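Long-range contacts in glycoside Hydrolase (Bacteroides uniformis, PDB 5T99), which probably releases galactose from agarose-derived oligosaccharides as a family 2 glycoside hydrolase, and binds the sugar mimic D-galacto-isofagomine: residues S159-P164 / A378-G383; L368-D373 / I414-L419; H126-T131 / H349-P354. All blocks are in the same frame, centred on the assembly; numbering follows the deposited sequence.

Interaction 1 of 3, residues S159-P164 / A378-G383; sequences SSRWYP and AKVDNG. With GIF (D-galacto-isofagomine), chain C.
R161 lays its aliphatic stem across V380 at about a right angle, CG of R161 resting 3.6 Å from CG1 of V380. Further out, NE of R161 lies 3.9 Å from CD of K379, an oblique approach to the guanidinium. The other valine branch, CG2, sits against the backbone that joins S159 to S160. Beyond its stem the arginine bends at chi3 (-62°), which brings one edge of the guanidinium round to the bound D-galacto-isofagomine. NH1 of R161 donates to ligand O2 at 3.0 Å, NH2 of R161 donates to ligand O1, also at 3.0 Å, and a weak third bond runs from NH2 to O2. NE makes a salt bridge with D373, whose other carboxylate oxygen takes the amino group of the extended K379, so this one aspartate probably offsets the positive charge of both; K379 NZ also hydrogen-bonds to N416 O. At the far end, CB of S159 lies 3.3 Å from the carbonyl O of N382, whose backbone belongs to a type I turn running from V380 to G383. The polar ends find partners outside the two segments: S159 OG bonds to R156 O, and N382 ND2 to D157 O. Behind the arginine, S160 OG donates to W162 O at 2.6 Å and sits above the centre of the indole ring. The pairing thus joins two irregular loops at one wall of the sugar pocket: 159-164, between strands 146-153 and 172-177 of the sugar binding domain, and 378-383, between strand 366-370 and helix 388-403 of the TIM barrel.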
loop_
_atom_site.group_PDB
_atom_site.type_symbol
_atom_site.label_atom_id
_atom_site.label_comp_id
_atom_site.label_asym_id
_atom_site.label_seq_id
_atom_site.Cartn_x
_atom_site.Cartn_y
_atom_site.Cartn_z
ATOM N N SER A 159 15.255 -3.382 -14.253
ATOM C CA SER A 159 13.991 -4.104 -14.334
ATOM C C SER A 159 12.843 -3.402 -13.604
ATOM O O SER A 159 11.714 -3.924 -13.583
ATOM C CB SER A 159 14.175 -5.503 -13.759
ATOM O OG SER A 159 14.436 -5.450 -12.371
ATOM N N SER A 160 13.131 -2.228 -13.027
ATOM C CA SER A 160 12.167 -1.473 -12.221
ATOM C C SER A 160 12.534 0.008 -12.153
ATOM O O SER A 160 13.685 0.334 -11.935
ATOM C CB SER A 160 12.103 -2.049 -10.809
ATOM O OG SER A 160 11.051 -1.447 -10.089
ATOM N N ARG A 161 11.553 0.890 -12.323
ATOM C CA ARG A 161 11.764 2.342 -12.188
ATOM C C ARG A 161 11.703 2.820 -10.732
ATOM O O ARG A 161 12.011 3.966 -10.449
ATOM C CB ARG A 161 10.730 3.125 -13.000
ATOM C CG ARG A 161 10.685 2.745 -14.468
ATOM C CD ARG A 161 9.774 3.658 -15.266
ATOM N NE ARG A 161 8.372 3.610 -14.824
ATOM C CZ ARG A 161 7.775 4.489 -14.011
ATOM N NH1 ARG A 161 6.496 4.323 -13.701
ATOM N NH2 ARG A 161 8.420 5.529 -13.497
ATOM N N TRP A 162 11.284 1.948 -9.818
ATOM C CA TRP A 162 11.242 2.254 -8.383
ATOM C C TRP A 162 11.861 1.084 -7.643
ATOM O O TRP A 162 12.138 0.054 -8.248
ATOM C CB TRP A 162 9.794 2.467 -7.919
ATOM C CG TRP A 162 8.903 1.281 -8.164
ATOM C CD1 TRP A 162 8.638 0.262 -7.302
ATOM C CD2 TRP A 162 8.191 0.985 -9.365
ATOM N NE1 TRP A 162 7.791 -0.648 -7.884
ATOM C CE2 TRP A 162 7.498 -0.227 -9.152
ATOM C CE3 TRP A 162 8.049 1.639 -10.590
ATOM C CZ2 TRP A 162 6.679 -0.804 -10.124
ATOM C CZ3 TRP A 162 7.231 1.064 -11.562
ATOM C CH2 TRP A 162 6.557 -0.148 -11.317
ATOM N N TYR A 163 12.059 1.238 -6.338
ATOM C CA TYR A 163 12.632 0.175 -5.509
ATOM C C TYR A 163 11.681 -1.026 -5.458
ATOM O O TYR A 163 10.566 -0.904 -4.938
ATOM C CB TYR A 163 12.885 0.679 -4.090
ATOM C CG TYR A 163 13.396 -0.364 -3.138
ATOM C CD1 TYR A 163 14.735 -0.712 -3.137
ATOM C CD2 TYR A 163 12.548 -1.000 -2.232
ATOM C CE1 TYR A 163 15.231 -1.675 -2.272
ATOM C CE2 TYR A 163 13.034 -1.968 -1.356
ATOM C CZ TYR A 163 14.388 -2.292 -1.382
ATOM O OH TYR A 163 14.929 -3.230 -0.543
ATOM N N PRO A 164 12.116 -2.179 -5.992
ATOM C CA PRO A 164 11.280 -3.381 -5.966
ATOM C C PRO A 164 11.459 -4.272 -4.744
ATOM O O PRO A 164 10.570 -5.087 -4.449
ATOM C CB PRO A 164 11.748 -4.141 -7.202
ATOM C CG PRO A 164 13.193 -3.794 -7.314
ATOM C CD PRO A 164 13.373 -2.416 -6.721
ATOM N N ALA A 378 9.147 -1.256 -24.177
ATOM C CA ALA A 378 10.001 -1.099 -22.983
ATOM C C ALA A 378 10.132 0.340 -22.496
ATOM O O ALA A 378 10.409 1.238 -23.282
ATOM C CB ALA A 378 11.393 -1.641 -23.281
ATOM N N LYS A 379 9.919 0.540 -21.196
ATOM C CA LYS A 379 10.362 1.740 -20.486
ATOM C C LYS A 379 11.746 1.517 -19.917
ATOM O O LYS A 379 12.571 2.424 -19.963
ATOM C CB LYS A 379 9.440 2.090 -19.325
ATOM C CG LYS A 379 8.062 2.587 -19.709
ATOM C CD LYS A 379 7.260 2.847 -18.449
ATOM C CE LYS A 379 5.920 3.461 -18.769
ATOM N NZ LYS A 379 5.012 3.439 -17.599
ATOM N N VAL A 380 11.980 0.327 -19.354
ATOM C CA VAL A 380 13.298 -0.078 -18.850
ATOM C C VAL A 380 13.724 -1.364 -19.542
ATOM O O VAL A 380 12.871 -2.123 -19.986
ATOM C CB VAL A 380 13.310 -0.248 -17.316
ATOM C CG1 VAL A 380 13.045 1.089 -16.639
ATOM C CG2 VAL A 380 12.298 -1.293 -16.844
ATOM N N ASP A 381 15.033 -1.606 -19.617
ATOM C CA ASP A 381 15.603 -2.700 -20.438
ATOM C C ASP A 381 15.114 -4.087 -20.081
ATOM O O ASP A 381 14.884 -4.898 -20.967
ATOM C CB ASP A 381 17.147 -2.693 -20.390
ATOM C CG ASP A 381 17.769 -1.643 -21.308
ATOM O OD1 ASP A 381 18.997 -1.466 -21.253
ATOM O OD2 ASP A 381 17.047 -0.993 -22.093
ATOM N N ASN A 382 14.961 -4.355 -18.786
ATOM C CA ASN A 382 14.495 -5.656 -18.308
ATOM C C ASN A 382 13.125 -5.583 -17.605
ATOM O O ASN A 382 12.863 -6.330 -16.658
ATOM C CB ASN A 382 15.564 -6.273 -17.405
ATOM C CG ASN A 382 16.856 -6.561 -18.153
ATOM O OD1 ASN A 382 16.874 -7.359 -19.090
ATOM N ND2 ASN A 382 17.941 -5.919 -17.744
ATOM N N GLY A 383 12.260 -4.688 -18.092
ATOM C CA GLY A 383 10.892 -4.555 -17.601
ATOM C C GLY A 383 9.960 -5.659 -18.094
ATOM O O GLY A 383 10.401 -6.660 -18.698
HETATM C C GIF C . 4.704 7.579 -12.999
HETATM N N GIF C . 4.418 8.976 -13.284
HETATM O O GIF C . 6.668 12.174 -11.260
HETATM C C1 GIF C . 5.265 7.437 -11.598
HETATM O O1 GIF C . 7.501 8.085 -12.192
HETATM C C2 GIF C . 6.404 8.423 -11.347
HETATM O O2 GIF C . 5.741 6.106 -11.416
HETATM C C3 GIF C . 5.973 9.862 -11.614
HETATM C C4 GIF C . 5.417 10.000 -13.027
HETATM C C5 GIF C . 7.140 10.828 -11.407
#

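Interaction 2 of 3, residues L368-D373 / I414-L419; sequences LDEAFD and IGNEIL. With GIF (D-galacto-isofagomine), chain C; EDO (1,2-ethanediol), chain P.
D373 and N416 lie side by side and point the same way, joined by a nearly straight side-chain hydrogen bond. ND2 of N416 donates to OD1 of D373 over 3.0 Å at an N-H...O angle of 162°, and the carboxylate and amide planes are only 19° apart. In N416, CG lies opposite the backbone N (chi1 167°), which carries the amide out to this acceptor. D373 also forms salt bridges with R161 through OD2 and K379 through OD1.

The one backbone hydrogen bond between the segments, N416 N to F372 O, is weak at 3.2 Å; the same carbonyl also receives a CA-H...O contact from G415 CA. The F372 ring turns its edge to I414 O, 3.6 Å from CD2 of F372.

One approach pairs two acceptors: OE2 of E370 comes within 3.4 Å of G415 O, while R346 and S413 bind that carboxylate oxygen. OE1 of E370 packs against CB of N416, and R346 also reaches N416 OD1. Just beyond, E417 OE2 receives a weak hydrogen bond from the ligand N at 3.0 Å.

Parallel neighbours in the TIM barrel, strands 366-370 and 409-416 are linked by a beta-alpha-beta crossover through helix 388-403, and the end of strand 409-416 carries N416 and E417 into the sugar pocket. A contact so rich in acceptors is likely to rely on surrounding donors, R346 at E370 and K379 at N416 O, for its electrostatic balance.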
loop_
_atom_site.group_PDB
_atom_site.type_symbol
_atom_site.label_atom_id
_atom_site.label_comp_id
_atom_site.label_asym_id
_atom_site.label_seq_id
_atom_site.Cartn_x
_atom_site.Cartn_y
_atom_site.Cartn_z
ATOM N N LEU A 368 -7.947 1.084 -6.658
ATOM C CA LEU A 368 -7.651 0.817 -8.058
ATOM C C LEU A 368 -6.469 -0.144 -8.092
ATOM O O LEU A 368 -5.347 0.231 -7.749
ATOM C CB LEU A 368 -7.307 2.106 -8.795
ATOM C CG LEU A 368 -8.471 3.026 -9.167
ATOM C CD1 LEU A 368 -9.318 3.373 -7.956
ATOM C CD2 LEU A 368 -7.971 4.294 -9.853
ATOM N N ASP A 369 -6.731 -1.376 -8.512
ATOM C CA ASP A 369 -5.785 -2.484 -8.414
ATOM C C ASP A 369 -5.082 -2.583 -9.770
ATOM O O ASP A 369 -5.710 -2.970 -10.773
ATOM C CB ASP A 369 -6.593 -3.742 -8.090
ATOM C CG ASP A 369 -5.782 -4.867 -7.489
ATOM O OD1 ASP A 369 -4.536 -4.810 -7.455
ATOM O OD2 ASP A 369 -6.441 -5.855 -7.063
ATOM N N GLU A 370 -3.800 -2.198 -9.814
ATOM C CA GLU A 370 -3.078 -1.962 -11.079
ATOM C C GLU A 370 -2.103 -3.089 -11.419
ATOM O O GLU A 370 -1.330 -3.518 -10.581
ATOM C CB GLU A 370 -2.343 -0.622 -11.034
ATOM C CG GLU A 370 -1.747 -0.186 -12.372
ATOM C CD GLU A 370 -1.462 1.301 -12.438
ATOM O OE1 GLU A 370 -0.422 1.745 -11.895
ATOM O OE2 GLU A 370 -2.290 2.030 -13.035
ATOM N N ALA A 371 -2.132 -3.551 -12.663
ATOM C CA ALA A 371 -1.411 -4.757 -13.050
ATOM C C ALA A 371 0.035 -4.511 -13.492
ATOM O O ALA A 371 0.926 -5.244 -13.061
ATOM C CB ALA A 371 -2.168 -5.482 -14.162
ATOM N N PHE A 372 0.251 -3.507 -14.352
ATOM C CA PHE A 372 1.506 -3.366 -15.105
ATOM C C PHE A 372 1.931 -1.920 -15.286
ATOM O O PHE A 372 1.095 -1.012 -15.328
ATOM C CB PHE A 372 1.382 -3.967 -16.516
ATOM C CG PHE A 372 0.871 -5.381 -16.549
ATOM C CD1 PHE A 372 1.563 -6.395 -15.915
ATOM C CD2 PHE A 372 -0.297 -5.695 -17.235
ATOM C CE1 PHE A 372 1.092 -7.701 -15.943
ATOM C CE2 PHE A 372 -0.774 -6.995 -17.273
ATOM C CZ PHE A 372 -0.079 -8.008 -16.626
ATOM N N ASP A 373 3.239 -1.727 -15.431
ATOM C CA ASP A 373 3.838 -0.415 -15.728
ATOM C C ASP A 373 4.279 -0.277 -17.193
ATOM O O ASP A 373 4.504 0.840 -17.668
ATOM C CB ASP A 373 5.021 -0.159 -14.788
ATOM C CG ASP A 373 5.653 1.198 -14.996
ATOM O OD1 ASP A 373 4.928 2.218 -14.920
ATOM O OD2 ASP A 373 6.881 1.243 -15.244
ATOM N N ILE A 414 -5.302 -1.512 -16.031
ATOM C CA ILE A 414 -4.524 -2.397 -16.917
ATOM C C ILE A 414 -3.098 -1.928 -17.205
ATOM O O ILE A 414 -2.274 -2.702 -17.715
ATOM C CB ILE A 414 -5.236 -2.671 -18.274
ATOM C CG1 ILE A 414 -5.633 -1.372 -18.984
ATOM C CG2 ILE A 414 -6.445 -3.572 -18.060
ATOM C CD1 ILE A 414 -6.001 -1.552 -20.439
ATOM N N GLY A 415 -2.801 -0.679 -16.903
ATOM C CA GLY A 415 -1.467 -0.167 -17.116
ATOM C C GLY A 415 -1.317 1.276 -16.686
ATOM O O GLY A 415 -2.302 1.996 -16.465
ATOM N N ASN A 416 -0.063 1.693 -16.586
ATOM C CA ASN A 416 0.284 3.061 -16.240
ATOM C C ASN A 416 1.258 3.649 -17.239
ATOM O O ASN A 416 2.349 3.103 -17.436
ATOM C CB ASN A 416 0.912 3.097 -14.855
ATOM C CG ASN A 416 1.565 4.420 -14.564
ATOM O OD1 ASN A 416 0.881 5.420 -14.338
ATOM N ND2 ASN A 416 2.897 4.446 -14.596
ATOM N N GLU A 417 0.868 4.767 -17.849
ATOM C CA GLU A 417 1.743 5.557 -18.744
ATOM C C GLU A 417 2.422 4.737 -19.840
ATOM O O GLU A 417 3.569 4.996 -20.197
ATOM C CB GLU A 417 2.802 6.316 -17.922
ATOM C CG GLU A 417 2.213 7.229 -16.865
ATOM C CD GLU A 417 3.224 8.176 -16.251
ATOM O OE1 GLU A 417 4.419 7.823 -16.142
ATOM O OE2 GLU A 417 2.812 9.277 -15.858
ATOM N N ILE A 418 1.722 3.741 -20.361
ATOM C CA ILE A 418 2.324 2.807 -21.312
ATOM C C ILE A 418 2.676 3.467 -22.650
ATOM O O ILE A 418 1.966 4.355 -23.114
ATOM C CB ILE A 418 1.469 1.529 -21.513
ATOM C CG1 ILE A 418 0.149 1.784 -22.288
ATOM C CG2 ILE A 418 1.284 0.810 -20.182
ATOM C CD1 ILE A 418 -0.940 2.617 -21.639
ATOM N N LEU A 419 3.783 3.038 -23.254
ATOM C CA LEU A 419 4.288 3.668 -24.493
ATOM C C LEU A 419 3.358 3.483 -25.712
ATOM O O LEU A 419 3.377 4.299 -26.647
ATOM C CB LEU A 419 5.710 3.184 -24.810
ATOM C CG LEU A 419 6.842 3.964 -24.118
ATOM C CD1 LEU A 419 6.549 4.277 -22.653
ATOM C CD2 LEU A 419 8.159 3.211 -24.255
HETATM C C GIF C . 4.704 7.579 -12.999
HETATM N N GIF C . 4.418 8.976 -13.284
HETATM O O GIF C . 6.668 12.174 -11.260
HETATM C C1 GIF C . 5.265 7.437 -11.598
HETATM O O1 GIF C . 7.501 8.085 -12.192
HETATM C C2 GIF C . 6.404 8.423 -11.347
HETATM O O2 GIF C . 5.741 6.106 -11.416
HETATM C C3 GIF C . 5.973 9.862 -11.614
HETATM C C4 GIF C . 5.417 10.000 -13.027
HETATM C C5 GIF C . 7.140 10.828 -11.407
HETATM C C1 EDO P . 3.687 12.729 -17.007
HETATM O O1 EDO P . 3.104 13.480 -18.096
HETATM C C2 EDO P . 5.081 12.232 -17.365
HETATM O O2 EDO P . 5.411 11.141 -16.500
#

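Interaction 3 of 3, residues H126-T131 / H349-P354; sequences HPYGYT and HNPPSP. With GIF (D-galacto-isofagomine), chain C.
Y130 lays one face of its ring over the side chain of N350, the ring and amide planes stacked 20° apart. It is the sugar binding domain that supplies the tyrosine, and a beta-alpha loop of the TIM barrel, between strand 344-346 and helix 354-363, that supplies the asparagine. CB of N350 makes a CH-pi contact 3.6 Å from the Y130 ring centroid, while ND2 of N350 passes 3.2 Å from CD1 of Y130. That amide is held from its own side as well: N350 ND2 donates to P351 O at 3.1 Å, nearly straight at 166°, though it comes from above the carbonyl plane. The rotamer of N350, with CG between the backbone N and the carbonyl carbon (chi1 50°), folds the amide back against its own chain and under the tyrosine. P351 packs beside it, its CD 3.8 Å from CB of Y130. With an alanine here in place of Y130, the N350 amide would probably lose the aromatic face that covers it and be freer to turn, and W162 NE1 would lose its weak hydrogen bond to the phenol. Y128 stands at a steep angle to the N350 amide, and its hydroxyl bonds to A371 O. On the H126 side, NE2 of H126 donates to T131 OG1, and T131 OG1 bonds on to D395 of helix 388-403. H349, which follows a cis peptide bond, points NE2 at the bound D-galacto-isofagomine and meets its O2 at 2.7 Å. Between the loops a single water donates twice, to Y128 OH at 2.8 Å and to H349 O at 2.7 Å.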
loop_
_atom_site.group_PDB
_atom_site.type_symbol
_atom_site.label_atom_id
_atom_site.label_comp_id
_atom_site.label_asym_id
_atom_site.label_seq_id
_atom_site.Cartn_x
_atom_site.Cartn_y
_atom_site.Cartn_z
ATOM N N HIS A 126 8.735 -18.405 -12.431
ATOM C CA HIS A 126 7.840 -17.247 -12.389
ATOM C C HIS A 126 8.600 -15.918 -12.461
ATOM O O HIS A 126 9.225 -15.507 -11.479
ATOM C CB HIS A 126 6.975 -17.316 -11.122
ATOM C CG HIS A 126 5.808 -16.391 -11.153
ATOM N ND1 HIS A 126 4.591 -16.746 -11.691
ATOM C CD2 HIS A 126 5.685 -15.105 -10.758
ATOM C CE1 HIS A 126 3.762 -15.721 -11.610
ATOM N NE2 HIS A 126 4.400 -14.713 -11.042
ATOM N N PRO A 127 8.554 -15.239 -13.625
ATOM C CA PRO A 127 9.319 -13.997 -13.748
ATOM C C PRO A 127 8.776 -12.785 -12.969
ATOM O O PRO A 127 9.569 -12.071 -12.376
ATOM C CB PRO A 127 9.331 -13.729 -15.266
ATOM C CG PRO A 127 8.208 -14.520 -15.830
ATOM C CD PRO A 127 7.969 -15.669 -14.915
ATOM N N TYR A 128 7.461 -12.548 -12.977
ATOM C CA TYR A 128 6.893 -11.286 -12.457
ATOM C C TYR A 128 6.736 -11.319 -10.939
ATOM O O TYR A 128 5.991 -12.133 -10.398
ATOM C CB TYR A 128 5.552 -11.001 -13.121
ATOM C CG TYR A 128 5.007 -9.589 -12.961
ATOM C CD1 TYR A 128 5.827 -8.467 -13.118
ATOM C CD2 TYR A 128 3.645 -9.371 -12.700
ATOM C CE1 TYR A 128 5.320 -7.182 -12.991
ATOM C CE2 TYR A 128 3.133 -8.089 -12.571
ATOM C CZ TYR A 128 3.973 -6.997 -12.722
ATOM O OH TYR A 128 3.484 -5.721 -12.608
ATOM N N GLY A 129 7.420 -10.422 -10.248
ATOM C CA GLY A 129 7.501 -10.505 -8.797
ATOM C C GLY A 129 6.292 -10.084 -7.983
ATOM O O GLY A 129 6.276 -10.307 -6.772
ATOM N N TYR A 130 5.287 -9.493 -8.634
ATOM C CA TYR A 130 4.111 -8.972 -7.958
ATOM C C TYR A 130 2.878 -9.872 -8.010
ATOM O O TYR A 130 1.942 -9.653 -7.241
ATOM C CB TYR A 130 3.755 -7.615 -8.543
ATOM C CG TYR A 130 4.831 -6.569 -8.359
ATOM C CD1 TYR A 130 5.031 -5.960 -7.123
ATOM C CD2 TYR A 130 5.641 -6.181 -9.421
ATOM C CE1 TYR A 130 6.023 -4.999 -6.953
ATOM C CE2 TYR A 130 6.623 -5.222 -9.265
ATOM C CZ TYR A 130 6.814 -4.625 -8.033
ATOM O OH TYR A 130 7.786 -3.658 -7.873
ATOM N N THR A 131 2.850 -10.844 -8.926
ATOM C CA THR A 131 1.814 -11.872 -8.931
ATOM C C THR A 131 2.313 -13.085 -8.179
ATOM O O THR A 131 3.518 -13.387 -8.179
ATOM C CB THR A 131 1.402 -12.287 -10.358
ATOM O OG1 THR A 131 2.561 -12.537 -11.155
ATOM C CG2 THR A 131 0.589 -11.184 -11.010
ATOM N N HIS A 349 2.671 0.527 -9.283
ATOM C CA HIS A 349 2.019 0.226 -10.574
ATOM C C HIS A 349 2.090 -1.299 -10.769
ATOM O O HIS A 349 2.780 -1.822 -11.661
ATOM C CB HIS A 349 2.714 0.937 -11.740
ATOM C CG HIS A 349 2.874 2.405 -11.544
ATOM N ND1 HIS A 349 1.825 3.291 -11.650
ATOM C CD2 HIS A 349 3.967 3.150 -11.260
ATOM C CE1 HIS A 349 2.263 4.521 -11.434
ATOM N NE2 HIS A 349 3.559 4.461 -11.190
ATOM N N ASN A 350 1.369 -1.998 -9.902
ATOM C CA ASN A 350 1.538 -3.431 -9.728
ATOM C C ASN A 350 0.576 -3.932 -8.669
ATOM O O ASN A 350 0.106 -3.148 -7.840
ATOM C CB ASN A 350 2.966 -3.774 -9.273
ATOM C CG ASN A 350 3.424 -2.937 -8.089
ATOM O OD1 ASN A 350 4.053 -1.895 -8.261
ATOM N ND2 ASN A 350 3.087 -3.373 -6.883
ATOM N N PRO A 351 0.293 -5.239 -8.677
ATOM C CA PRO A 351 -0.522 -5.773 -7.591
ATOM C C PRO A 351 0.164 -5.613 -6.231
ATOM O O PRO A 351 1.370 -5.844 -6.129
ATOM C CB PRO A 351 -0.649 -7.259 -7.946
ATOM C CG PRO A 351 -0.517 -7.295 -9.430
ATOM C CD PRO A 351 0.484 -6.220 -9.757
ATOM N N PRO A 352 -0.598 -5.228 -5.192
ATOM C CA PRO A 352 -0.052 -5.182 -3.847
ATOM C C PRO A 352 -0.107 -6.559 -3.203
ATOM O O PRO A 352 -0.476 -7.541 -3.847
ATOM C CB PRO A 352 -0.990 -4.216 -3.146
ATOM C CG PRO A 352 -2.310 -4.495 -3.779
ATOM C CD PRO A 352 -2.033 -4.879 -5.198
ATOM N N SER A 353 0.279 -6.640 -1.942
ATOM C CA SER A 353 0.172 -7.888 -1.200
ATOM C C SER A 353 -1.302 -8.122 -0.864
ATOM O O SER A 353 -2.076 -7.159 -0.809
ATOM C CB SER A 353 0.974 -7.792 0.081
ATOM O OG SER A 353 0.412 -6.801 0.898
ATOM N N PRO A 354 -1.706 -9.385 -0.655
ATOM C CA PRO A 354 -3.072 -9.618 -0.165
ATOM C C PRO A 354 -3.359 -8.893 1.156
ATOM O O PRO A 354 -4.446 -8.336 1.334
ATOM C CB PRO A 354 -3.127 -11.136 0.030
ATOM C CG PRO A 354 -2.081 -11.680 -0.894
ATOM C CD PRO A 354 -0.992 -10.651 -0.907
HETATM C C GIF C . 4.704 7.579 -12.999
HETATM N N GIF C . 4.418 8.976 -13.284
HETATM O O GIF C . 6.668 12.174 -11.260
HETATM C C1 GIF C . 5.265 7.437 -11.598
HETATM O O1 GIF C . 7.501 8.085 -12.192
HETATM C C2 GIF C . 6.404 8.423 -11.347
HETATM O O2 GIF C . 5.741 6.106 -11.416
HETATM C C3 GIF C . 5.973 9.862 -11.614
HETATM C C4 GIF C . 5.417 10.000 -13.027
HETATM C C5 GIF C . 7.140 10.828 -11.407
HETATM O O HOH W 1 4.919 -3.325 -12.470
#

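Overall arrangement
Interactions 1 and 3 both fasten the sugar binding domain to loops of the TIM barrel, whereas interaction 2 stays within the barrel, between neighbouring strands. Interaction 1 is a surface contact, its apolar stems flanked by charges; the other two are buried, interaction 2 through carboxylate, amide and backbone groups, interaction 3 through an amide-aromatic stack, proline packing and a water. Bonds between them make one connected wall: R161 to D373 ties interaction 1 to 2, E370 to H349 and A371 O to Y128 OH tie 2 to 3, and W162 meets Y130 between 1 and 3. All three reach the same ligand, from different sequence regions.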